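Local coordinates for Xaa-Pro Dipeptidase (Alteromonas macleodii, PDB 2QS8), which probably acts as a metal-dependent carboxypeptidase of the amidohydrolase superfamily, hydrolysing peptide bonds to release C-terminal amino acids, at residues 143-146 and 150-153; 165-170 and 175-180; 180-185 and 222-227; 240-245 and 257-262. All coordinates share one frame; numbering follows the deposited sequence.

Contact 1 (143-146 and 150-153). With MET (methionine), chain D.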
loop_
_atom_site.group_PDB
_atom_site.type_symbol
_atom_site.label_atom_id
_atom_site.label_comp_id
_atom_site.label_asym_id
_atom_site.label_seq_id
_atom_site.Cartn_x
_atom_site.Cartn_y
_atom_site.Cartn_z
ATOM N N THR A 143 16.201 -12.050 -7.698
ATOM C CA THR A 143 16.860 -10.890 -7.092
ATOM C C THR A 143 15.785 -9.820 -6.908
ATOM O O THR A 143 14.965 -9.607 -7.789
ATOM C CB THR A 143 17.967 -10.308 -8.017
ATOM O OG1 THR A 143 19.004 -11.282 -8.195
ATOM C CG2 THR A 143 18.559 -9.041 -7.403
ATOM N N ILE A 144 15.783 -9.150 -5.763
ATOM C CA ILE A 144 14.777 -8.138 -5.514
ATOM C C ILE A 144 15.261 -6.749 -5.909
ATOM O O ILE A 144 16.388 -6.361 -5.606
ATOM C CB ILE A 144 14.345 -8.132 -4.046
ATOM C CG1 ILE A 144 13.765 -9.497 -3.674
ATOM C CG2 ILE A 144 13.322 -7.017 -3.814
ATOM C CD1 ILE A 144 13.330 -9.612 -2.210
ATOM N N ALA A 145 14.386 -6.012 -6.584
ATOM C CA ALA A 145 14.701 -4.675 -7.050
ATOM C C ALA A 145 13.504 -3.739 -6.936
ATOM O O ALA A 145 12.371 -4.170 -6.692
ATOM C CB ALA A 145 15.154 -4.733 -8.515
ATOM N N THR A 146 13.776 -2.448 -7.114
ATOM C CA THR A 146 12.731 -1.439 -7.111
ATOM C C THR A 146 12.405 -1.141 -8.579
ATOM O O THR A 146 13.186 -1.470 -9.467
ATOM C CB THR A 146 13.184 -0.150 -6.411
ATOM O OG1 THR A 146 14.436 0.287 -6.943
ATOM C CG2 THR A 146 13.324 -0.404 -4.932
ATOM N N HIS A 150 18.157 -2.373 -11.464
ATOM C CA HIS A 150 19.034 -3.288 -12.182
ATOM C C HIS A 150 18.455 -4.681 -12.382
ATOM O O HIS A 150 18.667 -5.296 -13.428
ATOM C CB HIS A 150 20.388 -3.384 -11.472
ATOM C CG HIS A 150 21.355 -4.317 -12.133
ATOM N ND1 HIS A 150 21.772 -4.159 -13.439
ATOM C CD2 HIS A 150 21.980 -5.424 -11.668
ATOM C CE1 HIS A 150 22.615 -5.131 -13.747
ATOM N NE2 HIS A 150 22.760 -5.912 -12.691
ATOM N N ALA A 151 17.710 -5.174 -11.399
ATOM C CA ALA A 151 17.146 -6.506 -11.517
ATOM C C ALA A 151 15.648 -6.553 -11.839
ATOM O O ALA A 151 14.996 -7.572 -11.627
ATOM C CB ALA A 151 17.448 -7.309 -10.254
ATOM N N ASP A 152 15.100 -5.454 -12.346
ATOM C CA ASP A 152 13.692 -5.434 -12.725
ATOM C C ASP A 152 13.645 -6.228 -14.034
ATOM O O ASP A 152 14.196 -5.806 -15.054
ATOM C CB ASP A 152 13.217 -3.998 -12.967
ATOM C CG ASP A 152 11.736 -3.921 -13.349
ATOM O OD1 ASP A 152 11.210 -4.904 -13.911
ATOM O OD2 ASP A 152 11.108 -2.867 -13.100
ATOM N N PRO A 153 12.980 -7.390 -14.025
ATOM C CA PRO A 153 12.917 -8.195 -15.245
ATOM C C PRO A 153 12.091 -7.622 -16.397
ATOM O O PRO A 153 12.036 -8.231 -17.464
ATOM C CB PRO A 153 12.364 -9.522 -14.742
ATOM C CG PRO A 153 11.378 -9.079 -13.730
ATOM C CD PRO A 153 12.143 -7.983 -12.970
HETATM N N MET D . 26.406 -8.317 -13.329
HETATM C CA MET D . 27.070 -7.034 -12.956
HETATM C C MET D . 26.325 -5.825 -13.516
HETATM O O MET D . 26.486 -4.726 -12.946
HETATM C CB MET D . 28.505 -7.023 -13.478
HETATM C CG MET D . 29.271 -5.789 -13.088
HETATM S SD MET D . 30.967 -5.934 -13.528
HETATM C CE MET D . 31.471 -7.178 -12.373
HETATM O OXT MET D . 25.600 -5.994 -14.520
#

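Contact 2 (165-170 and 175-180)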
loop_
_atom_site.group_PDB
_atom_site.type_symbol
_atom_site.label_atom_id
_atom_site.label_comp_id
_atom_site.label_asym_id
_atom_site.label_seq_id
_atom_site.Cartn_x
_atom_site.Cartn_y
_atom_site.Cartn_z
ATOM N N PRO A 165 5.230 -5.137 -12.742
ATOM C CA PRO A 165 5.488 -6.213 -11.781
ATOM C C PRO A 165 4.932 -5.936 -10.395
ATOM O O PRO A 165 4.804 -4.782 -9.985
ATOM C CB PRO A 165 7.010 -6.304 -11.755
ATOM C CG PRO A 165 7.440 -5.641 -13.041
ATOM C CD PRO A 165 6.491 -4.507 -13.164
ATOM N N VAL A 166 4.603 -6.998 -9.673
ATOM C CA VAL A 166 4.105 -6.849 -8.311
ATOM C C VAL A 166 5.235 -7.254 -7.363
ATOM O O VAL A 166 6.199 -7.892 -7.784
ATOM C CB VAL A 166 2.835 -7.704 -8.067
ATOM C CG1 VAL A 166 1.705 -7.182 -8.946
ATOM C CG2 VAL A 166 3.112 -9.173 -8.337
ATOM N N PRO A 167 5.135 -6.881 -6.078
ATOM C CA PRO A 167 6.173 -7.214 -5.096
ATOM C C PRO A 167 6.626 -8.675 -5.096
ATOM O O PRO A 167 7.814 -8.956 -5.017
ATOM C CB PRO A 167 5.539 -6.802 -3.766
ATOM C CG PRO A 167 4.645 -5.655 -4.164
ATOM C CD PRO A 167 4.008 -6.188 -5.427
ATOM N N GLU A 168 5.674 -9.596 -5.195
ATOM C CA GLU A 168 5.988 -11.016 -5.193
ATOM C C GLU A 168 6.877 -11.409 -6.372
ATOM O O GLU A 168 7.556 -12.419 -6.316
ATOM C CB GLU A 168 4.699 -11.854 -5.190
ATOM C CG GLU A 168 3.891 -11.791 -3.892
ATOM C CD GLU A 168 2.875 -10.658 -3.851
ATOM O OE1 GLU A 168 3.003 -9.680 -4.629
ATOM O OE2 GLU A 168 1.941 -10.739 -3.024
ATOM N N GLN A 169 6.879 -10.614 -7.434
ATOM C CA GLN A 169 7.707 -10.927 -8.585
ATOM C C GLN A 169 9.124 -10.357 -8.427
ATOM O O GLN A 169 9.948 -10.479 -9.327
ATOM C CB GLN A 169 7.064 -10.389 -9.870
ATOM C CG GLN A 169 5.778 -11.081 -10.225
ATOM C CD GLN A 169 5.104 -10.491 -11.453
ATOM O OE1 GLN A 169 4.979 -9.274 -11.587
ATOM N NE2 GLN A 169 4.648 -11.361 -12.352
ATOM N N GLY A 170 9.399 -9.719 -7.290
ATOM C CA GLY A 170 10.721 -9.162 -7.076
ATOM C C GLY A 170 10.943 -7.677 -7.356
ATOM O O GLY A 170 12.084 -7.217 -7.323
ATOM N N PRO A 175 8.774 -0.204 2.358
ATOM C CA PRO A 175 9.101 -1.313 3.263
ATOM C C PRO A 175 8.117 -2.482 3.310
ATOM O O PRO A 175 8.521 -3.624 3.539
ATOM C CB PRO A 175 9.239 -0.619 4.617
ATOM C CG PRO A 175 8.234 0.485 4.520
ATOM C CD PRO A 175 8.425 1.013 3.117
ATOM N N TYR A 176 6.828 -2.212 3.111
ATOM C CA TYR A 176 5.853 -3.291 3.156
ATOM C C TYR A 176 5.967 -4.181 1.921
ATOM O O TYR A 176 5.889 -5.409 2.025
ATOM C CB TYR A 176 4.438 -2.719 3.327
ATOM C CG TYR A 176 4.366 -1.815 4.531
ATOM C CD1 TYR A 176 3.900 -0.499 4.424
ATOM C CD2 TYR A 176 4.848 -2.250 5.769
ATOM C CE1 TYR A 176 3.927 0.365 5.528
ATOM C CE2 TYR A 176 4.878 -1.402 6.867
ATOM C CZ TYR A 176 4.419 -0.095 6.745
ATOM O OH TYR A 176 4.462 0.739 7.842
ATOM N N GLU A 177 6.165 -3.575 0.753
ATOM C CA GLU A 177 6.315 -4.376 -0.455
ATOM C C GLU A 177 7.627 -5.156 -0.341
ATOM O O GLU A 177 7.740 -6.249 -0.875
ATOM C CB GLU A 177 6.314 -3.508 -1.725
ATOM C CG GLU A 177 5.019 -2.765 -1.970
ATOM C CD GLU A 177 4.830 -2.318 -3.419
ATOM O OE1 GLU A 177 5.834 -2.152 -4.158
ATOM O OE2 GLU A 177 3.660 -2.119 -3.820
ATOM N N VAL A 178 8.612 -4.594 0.363
ATOM C CA VAL A 178 9.882 -5.288 0.552
ATOM C C VAL A 178 9.640 -6.608 1.289
ATOM O O VAL A 178 10.147 -7.648 0.870
ATOM C CB VAL A 178 10.903 -4.449 1.356
ATOM C CG1 VAL A 178 11.994 -5.356 1.967
ATOM C CG2 VAL A 178 11.565 -3.449 0.445
ATOM N N TYR A 179 8.861 -6.562 2.375
ATOM C CA TYR A 179 8.569 -7.765 3.149
ATOM C C TYR A 179 7.832 -8.808 2.301
ATOM O O TYR A 179 8.111 -10.002 2.397
ATOM C CB TYR A 179 7.736 -7.430 4.399
ATOM C CG TYR A 179 8.556 -7.202 5.654
ATOM C CD1 TYR A 179 9.174 -5.973 5.896
ATOM C CD2 TYR A 179 8.709 -8.219 6.606
ATOM C CE1 TYR A 179 9.920 -5.760 7.055
ATOM C CE2 TYR A 179 9.454 -8.017 7.773
ATOM C CZ TYR A 179 10.055 -6.790 7.988
ATOM O OH TYR A 179 10.788 -6.603 9.133
ATOM N N ALA A 180 6.892 -8.355 1.482
ATOM C CA ALA A 180 6.151 -9.261 0.627
ATOM C C ALA A 180 7.139 -9.974 -0.278
ATOM O O ALA A 180 7.063 -11.189 -0.446
ATOM C CB ALA A 180 5.129 -8.495 -0.213
#

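Contact 3 (180-185 and 222-227)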
loop_
_atom_site.group_PDB
_atom_site.type_symbol
_atom_site.label_atom_id
_atom_site.label_comp_id
_atom_site.label_asym_id
_atom_site.label_seq_id
_atom_site.Cartn_x
_atom_site.Cartn_y
_atom_site.Cartn_z
ATOM N N ALA A 180 6.892 -8.355 1.482
ATOM C CA ALA A 180 6.151 -9.261 0.627
ATOM C C ALA A 180 7.139 -9.974 -0.278
ATOM O O ALA A 180 7.063 -11.189 -0.446
ATOM C CB ALA A 180 5.129 -8.495 -0.213
ATOM N N ALA A 181 8.073 -9.218 -0.846
ATOM C CA ALA A 181 9.083 -9.774 -1.748
ATOM C C ALA A 181 10.060 -10.739 -1.055
ATOM O O ALA A 181 10.433 -11.767 -1.628
ATOM C CB ALA A 181 9.858 -8.642 -2.429
ATOM N N VAL A 182 10.490 -10.405 0.155
ATOM C CA VAL A 182 11.403 -11.272 0.883
ATOM C C VAL A 182 10.665 -12.561 1.254
ATOM O O VAL A 182 11.178 -13.650 1.062
ATOM C CB VAL A 182 11.933 -10.588 2.164
ATOM C CG1 VAL A 182 12.670 -11.589 3.040
ATOM C CG2 VAL A 182 12.861 -9.452 1.784
ATOM N N ARG A 183 9.455 -12.424 1.780
ATOM C CA ARG A 183 8.665 -13.583 2.142
ATOM C C ARG A 183 8.354 -14.470 0.931
ATOM O O ARG A 183 8.287 -15.695 1.064
ATOM C CB ARG A 183 7.385 -13.140 2.851
ATOM C CG ARG A 183 7.640 -12.690 4.301
ATOM C CD ARG A 183 6.430 -12.015 4.935
ATOM N NE ARG A 183 6.648 -11.690 6.342
ATOM C CZ ARG A 183 6.088 -10.655 6.963
ATOM N NH1 ARG A 183 5.272 -9.836 6.305
ATOM N NH2 ARG A 183 6.339 -10.427 8.236
ATOM N N GLN A 184 8.187 -13.861 -0.251
ATOM C CA GLN A 184 7.913 -14.638 -1.458
ATOM C C GLN A 184 9.109 -15.529 -1.792
ATOM O O GLN A 184 8.944 -16.656 -2.257
ATOM C CB GLN A 184 7.631 -13.722 -2.656
ATOM C CG GLN A 184 7.237 -14.469 -3.915
ATOM C CD GLN A 184 5.967 -15.279 -3.721
ATOM O OE1 GLN A 184 5.023 -14.824 -3.073
ATOM N NE2 GLN A 184 5.933 -16.481 -4.292
ATOM N N ARG A 185 10.313 -15.016 -1.562
ATOM C CA ARG A 185 11.505 -15.808 -1.837
ATOM C C ARG A 185 11.553 -16.981 -0.853
ATOM O O ARG A 185 11.961 -18.080 -1.211
ATOM C CB ARG A 185 12.759 -14.934 -1.744
ATOM C CG ARG A 185 13.413 -14.660 -3.104
ATOM C CD ARG A 185 12.403 -14.704 -4.258
ATOM N NE ARG A 185 11.657 -13.466 -4.373
ATOM C CZ ARG A 185 10.570 -13.297 -5.112
ATOM N NH1 ARG A 185 10.062 -14.288 -5.825
ATOM N NH2 ARG A 185 9.987 -12.109 -5.128
ATOM N N VAL A 222 16.787 -6.349 5.517
ATOM C CA VAL A 222 17.532 -7.011 6.578
ATOM C C VAL A 222 16.613 -7.530 7.682
ATOM O O VAL A 222 16.670 -8.704 8.042
ATOM C CB VAL A 222 18.582 -6.058 7.198
ATOM C CG1 VAL A 222 19.265 -6.731 8.380
ATOM C CG2 VAL A 222 19.616 -5.661 6.142
ATOM N N SER A 223 15.753 -6.670 8.210
ATOM C CA SER A 223 14.874 -7.113 9.288
ATOM C C SER A 223 13.957 -8.244 8.841
ATOM O O SER A 223 13.683 -9.156 9.612
ATOM C CB SER A 223 14.051 -5.944 9.838
ATOM O OG SER A 223 13.136 -5.450 8.875
ATOM N N ALA A 224 13.495 -8.194 7.589
ATOM C CA ALA A 224 12.621 -9.239 7.071
ATOM C C ALA A 224 13.403 -10.538 6.903
ATOM O O ALA A 224 12.954 -11.588 7.342
ATOM C CB ALA A 224 12.019 -8.817 5.747
ATOM N N ALA A 225 14.572 -10.460 6.277
ATOM C CA ALA A 225 15.413 -11.645 6.063
ATOM C C ALA A 225 15.855 -12.278 7.384
ATOM O O ALA A 225 15.950 -13.500 7.489
ATOM C CB ALA A 225 16.637 -11.281 5.243
ATOM N N LYS A 226 16.125 -11.445 8.384
ATOM C CA LYS A 226 16.547 -11.940 9.686
ATOM C C LYS A 226 15.446 -12.820 10.296
ATOM O O LYS A 226 15.723 -13.888 10.839
ATOM C CB LYS A 226 16.872 -10.768 10.613
ATOM C CG LYS A 226 17.401 -11.190 11.973
ATOM C CD LYS A 226 17.616 -9.995 12.900
ATOM C CE LYS A 226 18.038 -10.448 14.296
ATOM N NZ LYS A 226 18.342 -9.307 15.217
ATOM N N ASP A 227 14.199 -12.374 10.191
ATOM C CA ASP A 227 13.080 -13.153 10.725
ATOM C C ASP A 227 12.969 -14.515 10.046
ATOM O O ASP A 227 12.404 -15.444 10.608
ATOM C CB ASP A 227 11.750 -12.407 10.552
ATOM C CG ASP A 227 11.559 -11.286 11.572
ATOM O OD1 ASP A 227 12.390 -11.146 12.504
ATOM O OD2 ASP A 227 10.559 -10.549 11.435
HETATM O O HOH W 1 8.220 -11.664 10.138
#

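Contact 4 (240-245 and 257-262)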
loop_
_atom_site.group_PDB
_atom_site.type_symbol
_atom_site.label_atom_id
_atom_site.label_comp_id
_atom_site.label_asym_id
_atom_site.label_seq_id
_atom_site.Cartn_x
_atom_site.Cartn_y
_atom_site.Cartn_z
ATOM N N GLU A 240 27.001 5.328 -2.433
ATOM C CA GLU A 240 25.851 5.647 -1.600
ATOM C C GLU A 240 24.882 4.489 -1.336
ATOM O O GLU A 240 24.492 4.251 -0.193
ATOM C CB GLU A 240 25.069 6.829 -2.170
ATOM C CG GLU A 240 23.837 7.145 -1.336
ATOM C CD GLU A 240 23.500 8.619 -1.294
ATOM O OE1 GLU A 240 23.141 9.194 -2.348
ATOM O OE2 GLU A 240 23.595 9.207 -0.193
ATOM N N GLY A 241 24.478 3.778 -2.380
ATOM C CA GLY A 241 23.571 2.671 -2.173
ATOM C C GLY A 241 24.277 1.633 -1.337
ATOM O O GLY A 241 23.698 1.054 -0.417
HETATM N N MSE A 242 25.548 1.415 -1.661
HETATM C CA MSE A 242 26.374 0.444 -0.959
HETATM C C MSE A 242 26.375 0.693 0.554
HETATM O O MSE A 242 26.151 -0.227 1.335
HETATM C CB MSE A 242 27.802 0.514 -1.507
HETATM C CG MSE A 242 28.737 -0.549 -0.982
HETATM SE SE MSE A 242 30.550 -0.390 -1.758
HETATM C CE MSE A 242 31.413 -1.998 -1.072
ATOM N N LYS A 243 26.604 1.939 0.957
ATOM C CA LYS A 243 26.631 2.285 2.384
ATOM C C LYS A 243 25.275 2.141 3.093
ATOM O O LYS A 243 25.218 1.799 4.279
ATOM C CB LYS A 243 27.201 3.694 2.560
ATOM C CG LYS A 243 28.681 3.754 2.180
ATOM C CD LYS A 243 29.334 5.096 2.426
ATOM C CE LYS A 243 28.878 6.139 1.440
ATOM N NZ LYS A 243 29.870 7.245 1.344
ATOM N N ARG A 244 24.183 2.386 2.374
ATOM C CA ARG A 244 22.863 2.235 2.982
ATOM C C ARG A 244 22.704 0.763 3.368
ATOM O O ARG A 244 22.129 0.441 4.403
ATOM C CB ARG A 244 21.756 2.641 2.001
ATOM C CG ARG A 244 21.781 4.104 1.598
ATOM C CD ARG A 244 20.580 4.500 0.734
ATOM N NE ARG A 244 20.637 5.913 0.359
ATOM C CZ ARG A 244 19.766 6.526 -0.446
ATOM N NH1 ARG A 244 18.749 5.859 -0.985
ATOM N NH2 ARG A 244 19.905 7.820 -0.704
ATOM N N ALA A 245 23.243 -0.116 2.528
ATOM C CA ALA A 245 23.163 -1.552 2.755
ATOM C C ALA A 245 24.127 -2.029 3.841
ATOM O O ALA A 245 23.771 -2.878 4.655
ATOM C CB ALA A 245 23.425 -2.306 1.447
ATOM N N THR A 257 32.223 -1.760 -6.903
ATOM C CA THR A 257 33.075 -1.002 -7.807
ATOM C C THR A 257 33.576 0.363 -7.341
ATOM O O THR A 257 34.767 0.633 -7.421
ATOM C CB THR A 257 32.375 -0.846 -9.172
ATOM O OG1 THR A 257 32.013 -2.142 -9.655
ATOM C CG2 THR A 257 33.286 -0.154 -10.184
ATOM N N PHE A 258 32.687 1.225 -6.865
ATOM C CA PHE A 258 33.106 2.557 -6.431
ATOM C C PHE A 258 33.118 2.705 -4.914
ATOM O O PHE A 258 32.804 3.761 -4.353
ATOM C CB PHE A 258 32.217 3.608 -7.088
ATOM C CG PHE A 258 32.164 3.484 -8.584
ATOM C CD1 PHE A 258 33.302 3.715 -9.358
ATOM C CD2 PHE A 258 30.993 3.083 -9.218
ATOM C CE1 PHE A 258 33.269 3.540 -10.736
ATOM C CE2 PHE A 258 30.952 2.904 -10.585
ATOM C CZ PHE A 258 32.088 3.131 -11.351
HETATM N N MSE A 259 33.496 1.617 -4.258
HETATM C CA MSE A 259 33.584 1.582 -2.815
HETATM C C MSE A 259 34.542 2.681 -2.355
HETATM O O MSE A 259 35.648 2.787 -2.879
HETATM C CB MSE A 259 34.125 0.231 -2.405
HETATM C CG MSE A 259 34.141 0.006 -0.934
HETATM SE SE MSE A 259 35.135 -1.642 -0.685
HETATM C CE MSE A 259 34.079 -2.981 -1.697
ATOM N N ASP A 260 34.125 3.507 -1.399
ATOM C CA ASP A 260 35.002 4.579 -0.910
ATOM C C ASP A 260 35.611 4.264 0.458
ATOM O O ASP A 260 35.342 3.211 1.028
ATOM C CB ASP A 260 34.256 5.927 -0.863
ATOM C CG ASP A 260 33.005 5.883 -0.021
ATOM O OD1 ASP A 260 32.812 4.910 0.727
ATOM O OD2 ASP A 260 32.212 6.841 -0.102
ATOM N N LEU A 261 36.443 5.164 0.975
ATOM C CA LEU A 261 37.088 4.953 2.273
ATOM C C LEU A 261 36.068 4.730 3.386
ATOM O O LEU A 261 36.227 3.833 4.213
ATOM C CB LEU A 261 37.988 6.149 2.631
ATOM C CG LEU A 261 38.691 6.100 3.997
ATOM C CD1 LEU A 261 39.559 4.851 4.092
ATOM C CD2 LEU A 261 39.540 7.354 4.192
ATOM N N GLU A 262 35.018 5.543 3.402
ATOM C CA GLU A 262 33.986 5.414 4.421
ATOM C C GLU A 262 33.283 4.055 4.363
ATOM O O GLU A 262 33.025 3.431 5.396
ATOM C CB GLU A 262 32.943 6.515 4.265
ATOM C CG GLU A 262 31.845 6.429 5.302
ATOM C CD GLU A 262 30.683 7.355 5.008
ATOM O OE1 GLU A 262 29.702 7.312 5.780
ATOM O OE2 GLU A 262 30.749 8.118 4.015
#

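Contact 1 (143-146 and 150-153)
Ala151 CB points at the 143-146 segment and comes down between two side chains, those of Thr143 and Ala145. Thr143 meets it with a methyl: CG2, anti to the backbone N, stands 3.5 Å from Ala151 CB, while the hydroxyl OG1 occupies the position beside the backbone N. Ala145 approaches with its own methyl, whose CB lies 3.9 Å from Ala151 CB and 3.8 Å from Ala151 C, so the backbone of the second segment is covered as well as its side chain. Asp152 is held at its acid end by groups outside the pair, OD1 by Thr154 and OD2 by Gly148 N together with Lys187 of a neighbouring subunit. The short loop belongs to the TIM-barrel scaffold: the backbone of Ile144 is hydrogen-bonded to Lys194 and Thr196 of strand 192-196, and that of Ala145 to Gly170 and Val172. Thr143 lies about 7 Å, side chain to ion, from the bound magnesium ion. His150, just before Ala151, carries its ring off at a wide angle to the Ala151 methyl: with CG anti to the backbone N (chi1 179°), the ring extends out from the main chain to the bound methionine. The ligand carboxylate reaches the imidazole obliquely, with methionine OXT 3.2 Å from His150 CE1, while ND1 is hydrogen-bonded to Ser203 OG and the ring stacks on His235.

Contact 2 (165-170 and 175-180)
Pro167 lays the outer edge of its pyrrolidine ring over the side chain of Glu177, its CG 3.6 Å from Glu177 CG and 3.4 Å from Glu177 CD. In this part of the TIM barrel the 3-10 turn 167-169 packs against the first turns of helix 175-188, with the short strand 171-172 between them along the chain. The two side chains run at a slant to one another. Proline CG meets the carboxylate almost evenly, at 3.7 Å from both Glu177 OE1 and Glu177 OE2, so the ring carbon sits over the flat face of the acid group, nearest its carbon and evenly placed between the oxygens. Glu177 gets there by an extended chain beyond CG, starting from a CG anti to its carbonyl carbon (chi1 -63°). OE1 also takes a weak hydrogen bond from Asn173 N, which probably steadies the carboxylate. One helical turn on, Ala180 supplies the other wall: its CB sits 4.0 Å from Pro167 CB, a purely apolar touch. With an alanine at Glu177, the outer part of the proline ring would probably lose its cover and Asn173 N its weak acceptor. Tyr176, on the same helix, reaches instead to another copy of the protein, its OH hydrogen-bonded to Glu216 of the third subunit. The turn is tied within itself by Gly170 N to Pro167 O, and by the backbone N of Val166, which donates to Gln169 OE1 at 3.0 Å from a position tilted 22° from the amide carbonyl plane.

Contact 3 (180-185 and 222-227)
This is a small, buried helix-to-helix packing contact between two neighbouring helices on the outside of the barrel, 175-188 and 215-227. Val182 carries it: the branched side chain points at Ala224, whose CB lies 3.9 Å from Val182 CG1, 4.0 Å from Val182 CB and 4.1 Å from Val182 CG2, so the single methyl of Ala224 nestles against the whole isopropyl group. CG1, which is anti to the backbone N (chi1 169°), also reaches Ala225 N at 3.9 Å, meeting the second helix at its backbone. The small alanines let the helices approach to 6.6 Å between Val182 CA and Ala225 CA. In the TIM-barrel layout, helix 215-227 links the parallel strands 192-196 and 231-236, while helix 175-188 leads into the first of them; Val182 also touches Ile193 on that strand. To one side of the apolar patch a water joins the helices, accepting from Arg183 NH2 at the edge and in the plane of the guanidinium, and donating to Asp227 OD2. Both charged groups are also held by the third subunit, Arg183 by Glu217 and Asp227 by Arg244 of that chain.

Contact 4 (240-245 and 257-262)
Lys243 NZ is gripped by two carboxylates at once, Asp260 OD2 at 2.8 Å and Glu262 OE2 at 2.9 Å, making a three-residue salt-bridge network. The two acids meet the ammonium differently. Asp260 OD2 offers its syn lone pair, whereas Glu262 is approached from above its carboxylate plane, 58° out of it. The lysine crosses both side chains at about a right angle, and a bend at chi3 (-72°) brings its end round to them; on the way CD packs 3.7 Å from Glu262 CD. Asp260 serves two purposes, since its other oxygen, OD1, caps the start of helix 261-270 by accepting from Ala263 N, so the N-cap residue of one helix is tethered to the flank of another. Replacing Lys243 by a leucine would probably leave Asp260 OD2 and Glu262 OE2, only 4.5 Å apart, without their shared cation. Beside the salt-bridge network the selenomethionines Met242 and Met259 slant across each other, with the Met242 selenium 3.7 Å from Met259 CB; the placing of their terminal methyls in the model is doubtful. Met242 also rests on Ala236 of strand 231-236 and on Met267 of helix 261-270. Helix 239-248 is thus packed between a barrel strand and the next helix, while Thr257, in the loop leading to that helix, lies against helix 299-319 and is hydrogen-bonded through OG1 to the ligand-pocket residue His237.

In the fold
From the N terminus, contact 1 closes a turn with three residues between its segments beside the ligand pocket, and contact 2 then folds the end of the following loop onto helix 175-188. Contact 3 starts where contact 2 stops, at the shared Ala180, and closes a longer excursion through strand 192-196 to helix 215-227. Contact 4 follows, joining helix 239-248 to the start of helix 261-270. The four run in series; none encloses or crosses another. The first three touch: Gly170 O meets Ala145 N, Ile144 CD1 packs on Ala181, and Tyr179 OH bonds to Ser223 OG. Contact 4 stands apart, its nearest atoms about 5 Å from contact 3.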